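Local coordinates for protein ribokinase RBSK (Mycobacterium tuberculosis, PDB 3GO6) that probably phosphorylates D-ribose at O-5 with ATP and a divalent cation, giving D-ribose 5-phosphate, as a homodimeric ribokinase of the PfkB family, at residues A[231-236]-A[271-276]; A[195-200]-A[214-219]; A[171-176]-A[256-261]; A[60-65]-A[249-254]. All coordinates share one frame; numbering follows the deposited sequence.

Contact 1: residues A[231-236]-A[271-276]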
loop_
_atom_site.group_PDB
_atom_site.type_symbol
_atom_site.label_atom_id
_atom_site.label_comp_id
_atom_site.label_asym_id
_atom_site.label_seq_id
_atom_site.Cartn_x
_atom_site.Cartn_y
_atom_site.Cartn_z
ATOM N N PHE A 231 -12.591 36.904 4.306
ATOM C CA PHE A 231 -12.020 37.173 2.987
ATOM C C PHE A 231 -11.397 35.919 2.377
ATOM O O PHE A 231 -11.260 34.879 3.045
ATOM C CB PHE A 231 -11.005 38.334 3.006
ATOM C CG PHE A 231 -9.846 38.149 3.967
ATOM C CD1 PHE A 231 -8.679 37.486 3.565
ATOM C CD2 PHE A 231 -9.901 38.680 5.259
ATOM C CE1 PHE A 231 -7.604 37.321 4.444
ATOM C CE2 PHE A 231 -8.824 38.523 6.154
ATOM C CZ PHE A 231 -7.674 37.842 5.746
ATOM N N GLU A 232 -11.048 36.023 1.098
ATOM C CA GLU A 232 -10.392 34.935 0.394
ATOM C C GLU A 232 -9.003 35.378 -0.047
ATOM O O GLU A 232 -8.736 36.575 -0.214
ATOM C CB GLU A 232 -11.260 34.421 -0.771
ATOM C CG GLU A 232 -12.657 33.957 -0.314
ATOM C CD GLU A 232 -13.297 32.891 -1.198
ATOM O OE1 GLU A 232 -12.834 32.692 -2.351
ATOM O OE2 GLU A 232 -14.279 32.249 -0.726
ATOM N N VAL A 233 -8.106 34.408 -0.185
ATOM C CA VAL A 233 -6.736 34.661 -0.608
ATOM C C VAL A 233 -6.471 33.681 -1.754
ATOM O O VAL A 233 -6.505 32.465 -1.529
ATOM C CB VAL A 233 -5.713 34.429 0.534
ATOM C CG1 VAL A 233 -4.298 34.689 0.046
ATOM C CG2 VAL A 233 -6.017 35.319 1.745
ATOM N N PRO A 234 -6.261 34.200 -2.984
ATOM C CA PRO A 234 -5.985 33.347 -4.149
ATOM C C PRO A 234 -4.595 32.715 -4.171
ATOM O O PRO A 234 -3.654 33.208 -3.532
ATOM C CB PRO A 234 -6.135 34.319 -5.340
ATOM C CG PRO A 234 -5.723 35.626 -4.785
ATOM C CD PRO A 234 -6.328 35.629 -3.374
ATOM N N ALA A 235 -4.483 31.613 -4.907
ATOM C CA ALA A 235 -3.201 30.961 -5.159
ATOM C C ALA A 235 -2.790 31.248 -6.599
ATOM O O ALA A 235 -3.656 31.482 -7.433
ATOM C CB ALA A 235 -3.345 29.444 -4.949
ATOM N N PRO A 236 -1.482 31.203 -6.903
ATOM C CA PRO A 236 -1.040 31.186 -8.304
ATOM C C PRO A 236 -1.730 30.088 -9.129
ATOM O O PRO A 236 -1.970 28.977 -8.627
ATOM C CB PRO A 236 0.459 30.893 -8.194
ATOM C CG PRO A 236 0.838 31.379 -6.838
ATOM C CD PRO A 236 -0.345 31.168 -5.963
ATOM N N ALA A 271 1.375 35.902 5.654
ATOM C CA ALA A 271 1.539 34.461 5.918
ATOM C C ALA A 271 0.606 33.660 5.015
ATOM O O ALA A 271 1.009 32.660 4.410
ATOM C CB ALA A 271 1.254 34.163 7.403
ATOM N N LEU A 272 -0.649 34.093 4.931
ATOM C CA LEU A 272 -1.654 33.433 4.067
ATOM C C LEU A 272 -1.272 33.428 2.587
ATOM O O LEU A 272 -1.398 32.393 1.916
ATOM C CB LEU A 272 -3.053 34.040 4.281
ATOM C CG LEU A 272 -3.710 33.832 5.663
ATOM C CD1 LEU A 272 -4.778 34.892 5.932
ATOM C CD2 LEU A 272 -4.328 32.426 5.791
ATOM N N ARG A 273 -0.787 34.572 2.088
ATOM C CA ARG A 273 -0.321 34.669 0.694
ATOM C C ARG A 273 0.827 33.703 0.411
ATOM O O ARG A 273 0.836 33.034 -0.619
ATOM C CB ARG A 273 0.092 36.104 0.335
ATOM C CG ARG A 273 -1.126 36.994 0.088
ATOM C CD ARG A 273 -0.783 38.475 0.010
ATOM N NE ARG A 273 -2.002 39.242 -0.249
ATOM C CZ ARG A 273 -2.114 40.571 -0.184
ATOM N NH1 ARG A 273 -1.073 41.325 0.155
ATOM N NH2 ARG A 273 -3.286 41.149 -0.459
ATOM N N ARG A 274 1.795 33.654 1.317
ATOM C CA ARG A 274 2.959 32.789 1.144
ATOM C C ARG A 274 2.552 31.316 1.202
ATOM O O ARG A 274 3.018 30.514 0.405
ATOM C CB ARG A 274 4.017 33.121 2.196
ATOM C CG ARG A 274 4.673 34.500 1.931
ATOM C CD ARG A 274 5.733 34.881 2.951
ATOM N NE ARG A 274 6.911 34.033 2.814
ATOM C CZ ARG A 274 7.853 34.177 1.882
ATOM N NH1 ARG A 274 7.769 35.159 0.982
ATOM N NH2 ARG A 274 8.879 33.324 1.841
ATOM N N ALA A 275 1.672 30.974 2.140
ATOM C CA ALA A 275 1.203 29.595 2.285
ATOM C C ALA A 275 0.429 29.172 1.032
ATOM O O ALA A 275 0.612 28.052 0.524
ATOM C CB ALA A 275 0.346 29.433 3.577
ATOM N N CYS A 276 -0.395 30.082 0.500
ATOM C CA CYS A 276 -1.149 29.803 -0.736
ATOM C C CYS A 276 -0.209 29.559 -1.915
ATOM O O CYS A 276 -0.398 28.600 -2.667
ATOM C CB CYS A 276 -2.143 30.935 -1.068
ATOM S SG CYS A 276 -3.675 30.845 -0.141
HETATM O O HOH W 1 -0.523 33.663 -3.006
#

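Contact 2: residues A[195-200]-A[214-219]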
loop_
_atom_site.group_PDB
_atom_site.type_symbol
_atom_site.label_atom_id
_atom_site.label_comp_id
_atom_site.label_asym_id
_atom_site.label_seq_id
_atom_site.Cartn_x
_atom_site.Cartn_y
_atom_site.Cartn_z
ATOM N N VAL A 195 -5.258 29.337 15.641
ATOM C CA VAL A 195 -5.394 29.190 14.186
ATOM C C VAL A 195 -5.766 27.747 13.929
ATOM O O VAL A 195 -5.168 26.845 14.530
ATOM C CB VAL A 195 -4.035 29.470 13.445
ATOM C CG1 VAL A 195 -4.187 29.418 11.908
ATOM C CG2 VAL A 195 -3.446 30.788 13.871
ATOM N N VAL A 196 -6.759 27.529 13.062
ATOM C CA VAL A 196 -7.107 26.199 12.606
ATOM C C VAL A 196 -7.049 26.201 11.092
ATOM O O VAL A 196 -7.587 27.114 10.445
ATOM C CB VAL A 196 -8.496 25.720 13.092
ATOM C CG1 VAL A 196 -8.813 24.350 12.517
ATOM C CG2 VAL A 196 -8.508 25.636 14.608
ATOM N N ILE A 197 -6.368 25.188 10.545
ATOM C CA ILE A 197 -6.231 25.004 9.095
ATOM C C ILE A 197 -6.981 23.756 8.769
ATOM O O ILE A 197 -6.763 22.707 9.391
ATOM C CB ILE A 197 -4.747 24.832 8.676
ATOM C CG1 ILE A 197 -3.915 26.026 9.160
ATOM C CG2 ILE A 197 -4.607 24.613 7.140
ATOM C CD1 ILE A 197 -2.388 25.741 9.221
ATOM N N ALA A 198 -7.876 23.848 7.791
ATOM C CA ALA A 198 -8.693 22.702 7.427
ATOM C C ALA A 198 -9.266 22.889 6.044
ATOM O O ALA A 198 -9.466 24.017 5.622
ATOM C CB ALA A 198 -9.816 22.512 8.434
ATOM N N ASN A 199 -9.518 21.800 5.324
ATOM C CA ASN A 199 -10.322 21.922 4.100
ATOM C C ASN A 199 -11.802 22.137 4.478
ATOM O O ASN A 199 -12.137 22.147 5.668
ATOM C CB ASN A 199 -10.087 20.751 3.110
ATOM C CG ASN A 199 -10.598 19.410 3.610
ATOM O OD1 ASN A 199 -11.576 19.310 4.363
ATOM N ND2 ASN A 199 -9.949 18.353 3.156
ATOM N N GLU A 200 -12.679 22.320 3.496
ATOM C CA GLU A 200 -14.087 22.627 3.814
ATOM C C GLU A 200 -14.764 21.528 4.629
ATOM O O GLU A 200 -15.418 21.816 5.635
ATOM C CB GLU A 200 -14.899 22.984 2.554
ATOM C CG GLU A 200 -14.512 24.342 1.955
ATOM C CD GLU A 200 -15.391 25.520 2.407
ATOM O OE1 GLU A 200 -15.922 25.524 3.553
ATOM O OE2 GLU A 200 -15.548 26.465 1.601
ATOM N N VAL A 214 -8.643 29.179 8.969
ATOM C CA VAL A 214 -8.038 29.194 7.633
ATOM C C VAL A 214 -8.550 27.977 6.891
ATOM O O VAL A 214 -8.153 26.834 7.173
ATOM C CB VAL A 214 -6.483 29.200 7.694
ATOM C CG1 VAL A 214 -5.880 29.199 6.282
ATOM C CG2 VAL A 214 -5.968 30.415 8.480
ATOM N N ILE A 215 -9.456 28.199 5.953
ATOM C CA ILE A 215 -10.102 27.090 5.277
ATOM C C ILE A 215 -9.523 26.990 3.873
ATOM O O ILE A 215 -9.727 27.869 3.046
ATOM C CB ILE A 215 -11.652 27.223 5.237
ATOM C CG1 ILE A 215 -12.246 27.347 6.646
ATOM C CG2 ILE A 215 -12.289 26.020 4.546
ATOM C CD1 ILE A 215 -12.377 28.800 7.082
ATOM N N THR A 216 -8.788 25.916 3.607
ATOM C CA THR A 216 -8.123 25.764 2.322
ATOM C C THR A 216 -9.142 25.322 1.271
ATOM O O THR A 216 -10.070 24.574 1.570
ATOM C CB THR A 216 -6.969 24.745 2.403
ATOM O OG1 THR A 216 -7.491 23.500 2.876
ATOM C CG2 THR A 216 -5.869 25.252 3.376
ATOM N N LEU A 217 -8.951 25.801 0.049
ATOM C CA LEU A 217 -9.917 25.647 -1.032
ATOM C C LEU A 217 -9.249 25.050 -2.275
ATOM O O LEU A 217 -9.612 25.401 -3.395
ATOM C CB LEU A 217 -10.487 27.028 -1.405
ATOM C CG LEU A 217 -11.176 27.857 -0.324
ATOM C CD1 LEU A 217 -11.459 29.257 -0.865
ATOM C CD2 LEU A 217 -12.464 27.175 0.172
ATOM N N GLY A 218 -8.265 24.176 -2.088
ATOM C CA GLY A 218 -7.548 23.607 -3.232
ATOM C C GLY A 218 -6.967 24.730 -4.072
ATOM O O GLY A 218 -6.245 25.572 -3.544
ATOM N N VAL A 219 -7.318 24.780 -5.362
ATOM C CA VAL A 219 -6.750 25.771 -6.311
ATOM C C VAL A 219 -7.187 27.221 -6.123
ATOM O O VAL A 219 -6.522 28.139 -6.604
ATOM C CB VAL A 219 -6.982 25.359 -7.814
ATOM C CG1 VAL A 219 -6.491 23.931 -8.071
ATOM C CG2 VAL A 219 -8.462 25.524 -8.225
HETATM O O HOH W 2 -11.720 22.657 0.678
#

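Contact 3: residues A[171-176]-A[256-261]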
loop_
_atom_site.group_PDB
_atom_site.type_symbol
_atom_site.label_atom_id
_atom_site.label_comp_id
_atom_site.label_asym_id
_atom_site.label_seq_id
_atom_site.Cartn_x
_atom_site.Cartn_y
_atom_site.Cartn_z
ATOM N N VAL A 171 1.913 30.702 19.553
ATOM C CA VAL A 171 0.730 30.480 18.728
ATOM C C VAL A 171 0.317 28.991 18.717
ATOM O O VAL A 171 1.137 28.117 18.444
ATOM C CB VAL A 171 0.970 30.954 17.279
ATOM C CG1 VAL A 171 -0.251 30.636 16.387
ATOM C CG2 VAL A 171 1.302 32.442 17.255
ATOM N N VAL A 172 -0.951 28.713 19.010
ATOM C CA VAL A 172 -1.485 27.362 18.866
ATOM C C VAL A 172 -2.133 27.231 17.480
ATOM O O VAL A 172 -3.166 27.834 17.201
ATOM C CB VAL A 172 -2.481 26.978 19.985
ATOM C CG1 VAL A 172 -3.056 25.603 19.723
ATOM C CG2 VAL A 172 -1.789 27.016 21.361
ATOM N N MET A 173 -1.508 26.428 16.623
ATOM C CA MET A 173 -1.969 26.239 15.251
ATOM C C MET A 173 -2.270 24.760 15.017
ATOM O O MET A 173 -1.387 23.899 15.185
ATOM C CB MET A 173 -0.896 26.768 14.283
ATOM C CG MET A 173 -1.288 26.732 12.782
ATOM S SD MET A 173 -0.006 27.403 11.686
ATOM C CE MET A 173 -0.157 29.161 12.017
ATOM N N VAL A 174 -3.514 24.459 14.655
ATOM C CA VAL A 174 -3.972 23.089 14.510
ATOM C C VAL A 174 -4.411 22.842 13.082
ATOM O O VAL A 174 -5.244 23.575 12.531
ATOM C CB VAL A 174 -5.143 22.755 15.496
ATOM C CG1 VAL A 174 -5.640 21.303 15.321
ATOM C CG2 VAL A 174 -4.711 23.012 16.937
ATOM N N ASN A 175 -3.815 21.828 12.462
ATOM C CA ASN A 175 -4.359 21.310 11.211
ATOM C C ASN A 175 -5.399 20.286 11.595
ATOM O O ASN A 175 -5.057 19.189 12.062
ATOM C CB ASN A 175 -3.239 20.709 10.350
ATOM C CG ASN A 175 -3.746 20.131 9.056
ATOM O OD1 ASN A 175 -4.780 20.571 8.505
ATOM N ND2 ASN A 175 -3.040 19.138 8.559
ATOM N N ALA A 176 -6.677 20.645 11.433
ATOM C CA ALA A 176 -7.787 19.790 11.884
ATOM C C ALA A 176 -8.036 18.621 10.930
ATOM O O ALA A 176 -9.100 18.516 10.323
ATOM C CB ALA A 176 -9.082 20.637 12.057
ATOM N N ALA A 256 5.525 28.849 9.515
ATOM C CA ALA A 256 6.831 29.495 9.362
ATOM C C ALA A 256 6.738 31.016 9.174
ATOM O O ALA A 256 7.760 31.717 9.298
ATOM C CB ALA A 256 7.569 28.884 8.188
ATOM N N ASN A 257 5.531 31.511 8.874
ATOM C CA ASN A 257 5.285 32.943 8.583
ATOM C C ASN A 257 4.290 33.665 9.481
ATOM O O ASN A 257 4.120 34.888 9.362
ATOM C CB ASN A 257 4.855 33.097 7.116
ATOM C CG ASN A 257 5.989 32.832 6.158
ATOM O OD1 ASN A 257 6.796 33.717 5.895
ATOM N ND2 ASN A 257 6.082 31.606 5.656
ATOM N N TRP A 258 3.620 32.932 10.365
ATOM C CA TRP A 258 2.632 33.510 11.252
ATOM C C TRP A 258 3.282 34.364 12.358
ATOM O O TRP A 258 4.234 33.913 12.999
ATOM C CB TRP A 258 1.798 32.416 11.901
ATOM C CG TRP A 258 0.442 32.887 12.356
ATOM C CD1 TRP A 258 0.077 33.250 13.623
ATOM C CD2 TRP A 258 -0.736 33.020 11.543
ATOM N NE1 TRP A 258 -1.258 33.611 13.647
ATOM C CE2 TRP A 258 -1.774 33.484 12.382
ATOM C CE3 TRP A 258 -1.006 32.811 10.182
ATOM C CZ2 TRP A 258 -3.069 33.704 11.915
ATOM C CZ3 TRP A 258 -2.288 33.038 9.716
ATOM C CH2 TRP A 258 -3.304 33.496 10.576
ATOM N N PRO A 259 2.761 35.591 12.599
ATOM C CA PRO A 259 3.369 36.467 13.632
ATOM C C PRO A 259 3.101 35.984 15.070
ATOM O O PRO A 259 2.186 35.213 15.285
ATOM C CB PRO A 259 2.637 37.795 13.417
ATOM C CG PRO A 259 1.288 37.379 12.899
ATOM C CD PRO A 259 1.601 36.237 11.954
ATOM N N ARG A 260 3.873 36.471 16.043
ATOM C CA ARG A 260 3.591 36.235 17.479
ATOM C C ARG A 260 2.291 36.923 17.917
ATOM O O ARG A 260 1.929 37.968 17.362
ATOM C CB ARG A 260 4.769 36.692 18.341
ATOM C CG ARG A 260 6.134 36.103 17.880
ATOM C CD ARG A 260 7.267 36.392 18.871
ATOM N NE ARG A 260 8.588 36.322 18.233
ATOM C CZ ARG A 260 9.741 36.164 18.886
ATOM N NH1 ARG A 260 9.762 36.039 20.215
ATOM N NH2 ARG A 260 10.886 36.119 18.207
ATOM N N ASN A 261 1.580 36.321 18.879
ATOM C CA ASN A 261 0.295 36.856 19.362
ATOM C C ASN A 261 0.473 38.290 19.935
ATOM O O ASN A 261 1.547 38.604 20.454
ATOM C CB ASN A 261 -0.306 35.940 20.439
ATOM C CG ASN A 261 -0.761 34.566 19.903
ATOM O OD1 ASN A 261 -1.275 34.435 18.779
ATOM N ND2 ASN A 261 -0.617 33.535 20.754
#

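Contact 4: residues A[60-65]-A[249-254]. With RIB (alpha-D-ribofuranose), chain C.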
loop_
_atom_site.group_PDB
_atom_site.type_symbol
_atom_site.label_atom_id
_atom_site.label_comp_id
_atom_site.label_asym_id
_atom_site.label_seq_id
_atom_site.Cartn_x
_atom_site.Cartn_y
_atom_site.Cartn_z
ATOM N N ALA A 60 5.646 15.216 9.942
ATOM C CA ALA A 60 6.953 15.266 9.289
ATOM C C ALA A 60 6.902 16.212 8.081
ATOM O O ALA A 60 7.792 17.047 7.912
ATOM C CB ALA A 60 7.353 13.862 8.846
ATOM N N ASN A 61 5.876 16.072 7.244
ATOM C CA ASN A 61 5.737 16.905 6.036
ATOM C C ASN A 61 5.627 18.384 6.390
ATOM O O ASN A 61 6.212 19.242 5.711
ATOM C CB ASN A 61 4.479 16.533 5.229
ATOM C CG ASN A 61 4.533 15.150 4.636
ATOM O OD1 ASN A 61 5.590 14.528 4.572
ATOM N ND2 ASN A 61 3.377 14.662 4.174
ATOM N N GLN A 62 4.854 18.686 7.438
ATOM C CA GLN A 62 4.675 20.081 7.857
ATOM C C GLN A 62 5.962 20.663 8.448
ATOM O O GLN A 62 6.293 21.824 8.192
ATOM C CB GLN A 62 3.487 20.225 8.810
ATOM C CG GLN A 62 2.181 19.951 8.055
ATOM C CD GLN A 62 0.952 19.941 8.904
ATOM O OE1 GLN A 62 0.960 20.386 10.037
ATOM N NE2 GLN A 62 -0.143 19.413 8.342
ATOM N N ALA A 63 6.703 19.845 9.193
ATOM C CA ALA A 63 7.997 20.258 9.741
ATOM C C ALA A 63 8.995 20.549 8.614
ATOM O O ALA A 63 9.703 21.571 8.649
ATOM C CB ALA A 63 8.535 19.160 10.707
ATOM N N VAL A 64 9.054 19.670 7.618
ATOM C CA VAL A 64 9.944 19.835 6.464
ATOM C C VAL A 64 9.618 21.113 5.664
ATOM O O VAL A 64 10.513 21.889 5.300
ATOM C CB VAL A 64 9.937 18.592 5.552
ATOM C CG1 VAL A 64 10.617 18.891 4.223
ATOM C CG2 VAL A 64 10.647 17.390 6.260
ATOM N N ALA A 65 8.334 21.346 5.427
ATOM C CA ALA A 65 7.903 22.566 4.730
ATOM C C ALA A 65 8.244 23.841 5.512
ATOM O O ALA A 65 8.728 24.832 4.931
ATOM C CB ALA A 65 6.401 22.505 4.410
ATOM N N VAL A 249 2.251 21.261 3.020
ATOM C CA VAL A 249 3.120 22.381 2.637
ATOM C C VAL A 249 2.477 23.714 3.032
ATOM O O VAL A 249 3.109 24.559 3.671
ATOM C CB VAL A 249 3.495 22.359 1.122
ATOM C CG1 VAL A 249 4.305 23.615 0.764
ATOM C CG2 VAL A 249 4.332 21.096 0.785
ATOM N N PHE A 250 1.209 23.899 2.670
ATOM C CA PHE A 250 0.479 25.114 3.074
ATOM C C PHE A 250 0.598 25.333 4.594
ATOM O O PHE A 250 0.941 26.432 5.041
ATOM C CB PHE A 250 -0.989 25.003 2.628
ATOM C CG PHE A 250 -1.846 26.192 3.017
ATOM C CD1 PHE A 250 -2.170 27.165 2.061
ATOM C CD2 PHE A 250 -2.344 26.324 4.318
ATOM C CE1 PHE A 250 -2.966 28.276 2.403
ATOM C CE2 PHE A 250 -3.134 27.429 4.682
ATOM C CZ PHE A 250 -3.449 28.409 3.710
ATOM N N ALA A 251 0.361 24.282 5.385
ATOM C CA ALA A 251 0.334 24.403 6.851
ATOM C C ALA A 251 1.708 24.744 7.420
ATOM O O ALA A 251 1.833 25.619 8.298
ATOM C CB ALA A 251 -0.205 23.123 7.483
ATOM N N GLY A 252 2.744 24.064 6.921
ATOM C CA GLY A 252 4.109 24.296 7.415
ATOM C C GLY A 252 4.578 25.694 7.081
ATOM O O GLY A 252 5.212 26.370 7.909
ATOM N N VAL A 253 4.275 26.141 5.866
ATOM C CA VAL A 253 4.619 27.521 5.462
ATOM C C VAL A 253 3.830 28.575 6.252
ATOM O O VAL A 253 4.384 29.628 6.616
ATOM C CB VAL A 253 4.456 27.730 3.937
ATOM C CG1 VAL A 253 4.660 29.219 3.552
ATOM C CG2 VAL A 253 5.443 26.846 3.211
ATOM N N LEU A 254 2.556 28.297 6.524
ATOM C CA LEU A 254 1.767 29.192 7.358
ATOM C C LEU A 254 2.425 29.327 8.738
ATOM O O LEU A 254 2.596 30.456 9.252
ATOM C CB LEU A 254 0.309 28.726 7.474
ATOM C CG LEU A 254 -0.652 29.803 7.992
ATOM C CD1 LEU A 254 -0.922 30.831 6.885
ATOM C CD2 LEU A 254 -1.973 29.211 8.476
HETATM O O5 RIB C . -0.988 14.968 3.867
HETATM C C5 RIB C . -0.358 13.796 3.302
HETATM C C4 RIB C . 0.183 12.920 4.447
HETATM O O4 RIB C . -0.941 12.343 5.142
HETATM C C3 RIB C . 0.992 11.727 3.967
HETATM O O3 RIB C . 2.428 11.929 3.998
HETATM C C2 RIB C . 0.533 10.585 4.854
HETATM O O2 RIB C . 1.612 10.037 5.621
HETATM C C1 RIB C . -0.586 11.109 5.741
HETATM O O1 RIB C . -0.135 11.379 7.075
#

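Contact 1: residues A[231-236]-A[271-276]
V233 reaches from the end of strand 229-233 into the side of helix 265-282 and touches three of its residues. With CG1 opposite the backbone N (chi1 179°), that methyl faces the helix: V233 CG1 lies 3.9 Å from R273 CG and 3.9 Å from C276 SG. The other methyl, V233 CG2, rests 4.1 Å from L272 CB, the two side chains running at about a right angle, and it also sits in the plane of the F231 ring, at its edge. F231 meets the same leucine from further back along the strand, its CE1 4.0 Å from L272 CD1. Past the strand end the chain passes C276, where P234 O comes 3.7 Å from C276 CB and A235 CB lies 3.8 Å from C276 O. A single water links the two backbones, giving its protons to P234 O and to R273 O at 2.8 Å. One shell out, F231 is stacked on Y224 of the neighbouring strand, and F250 of helix 246-257 packs against C276. C276 belongs to an ADP site observed for this protein, although no ADP is bound to this chain here, and G221 of the same site is close by. The contact is therefore mainly apolar at the edge strand and water-bridged past it, and it probably helps set the position of C276 against that strand.

Contact 2: residues A[195-200]-A[214-219]
V214 and I197 pair in parallel within a beta-alpha-beta unit: strand 195-199, helix 200-205 and strand 212-216, adjacent strands of the large sheet of the ribokinase fold. The backbone bonds form the usual parallel ladder. V214 N donates to V196 O at 2.7 Å, A198 N to V214 O at 3.1 Å, and T216 N to A198 O at 2.9 Å. The first two are nearly linear at the acceptor, whereas T216 N approaches A198 O tilted 30° from the carbonyl plane. A CA-H...O contact from I215 CA at 3.2 Å also reaches A198 O. Apolar packing follows on the face carrying V195, I197, V214 and T216, where V195 CG1 touches V214 CG2 and I197 CG2 touches T216 CG2; helix 246-257 lies over this side through F250, A251 and L254. On the other face I215 crosses the E200 side chain at about a right angle; bent at chi2 (-95°), that chain brings E200 OE2 to 3.5 Å from L217 CD2, and its carboxylate is salt-bridged to R223. At the strand ends N199 and T216 are predicted to bind ATP, and N199 OD1 caps the following helix at E202 N. There a water bridges the separating chains, accepting from E200 N and donating to T216 O at 2.7 Å.

Contact 3: residues A[171-176]-A[256-261]
V171 and M173 meet W258 in an apolar contact between a central strand of the large sheet, 171-175, and the loop that leaves helix 246-257. Both side chains emerge from the same side of the strand, two residues apart, and each finds a different part of the indole. M173 has CG opposite its backbone N (chi1 -176°) and bends only at the last torsion, which brings the methyl to the indole. There M173 CE lies 3.6 Å above the ring plane, offset toward the rim, while P259 CD, from within the loop itself, lies toward the rim on the opposite face. V171 CG1 comes to W258 CD1 at 3.8 Å, the two side chains crossing at about a right angle. Its second methyl points onward to the loop: V171 CG2 is 3.5 Å from P259 O and 3.6 Å from N261 OD1. Further out, H212 meets the indole edge-to-face, V195 of the adjacent strand packs on it, and A271 of helix 265-282 touches it as well. N261 ND2 makes a weak hydrogen bond to D194. With no polar bond between the two segments, dispersion between the methyls and the indole carries the contact, which probably helps seat the loop against the sheet.

Contact 4: residues A[60-65]-A[249-254]
Helices 60-65 and 249-254 cross at -49° with their axes 7.3 Å apart, close enough that Q62 and G252 have their CA atoms 4.3 Å from each other. G252, with no side chain, lets the backbones come this close, and G252 CA approaches Q62 O at 3.4 Å in a CA-H...O contact. A65 sits beside the same glycine, its CB 3.7 Å from V249 CA. On the other flank Q62 runs extended beyond CG (chi2 175°), which lays its amide alongside the methyl of A251, with Q62 CD 3.7 Å from A251 CB. Both ends of that buried amide are used: NE2 donates to D248 OD1, and OE1 accepts from Q150 NE2. One residue earlier, N61 turns to the sugar and donates from ND2 to O3 of the bound ribose at 2.9 Å, with an N-H...O angle of 140°. N61 ND2 is also hydrogen-bonded to D248 OD2, so both residues of helix 58-68 grip the carboxylate of D248, the predicted proton acceptor, which itself bonds the ribose. They probably help fix its orientation beside the substrate. Around the crossing, V249 and V253 rest on helix 265-282 at A282 and A278, A251 leans on I197 of strand 195-199, and V64 packs against helix 83-94.

All four contacts lie in the large ribokinase domain, with centres about 11 to 15 Å apart. Contacts 1, 2 and 3 reach the same mixed sheet: strands 171-175 and 195-199 are neighbours, 212-216 comes next, and 229-233 is an edge strand. Helix 246-257 serves contacts 3 and 4 and lies against helix 265-282 of contact 1, where A275 meets F250 and V253. In sequence, contact 2 closes before contact 1 opens and is nested within the loops of contacts 3 and 4; the other pairs interleave. Ribose, bonded by contact 4, and the probable nucleotide site, lined by contacts 1 and 2, are thus joined through one sheet-and-helix core.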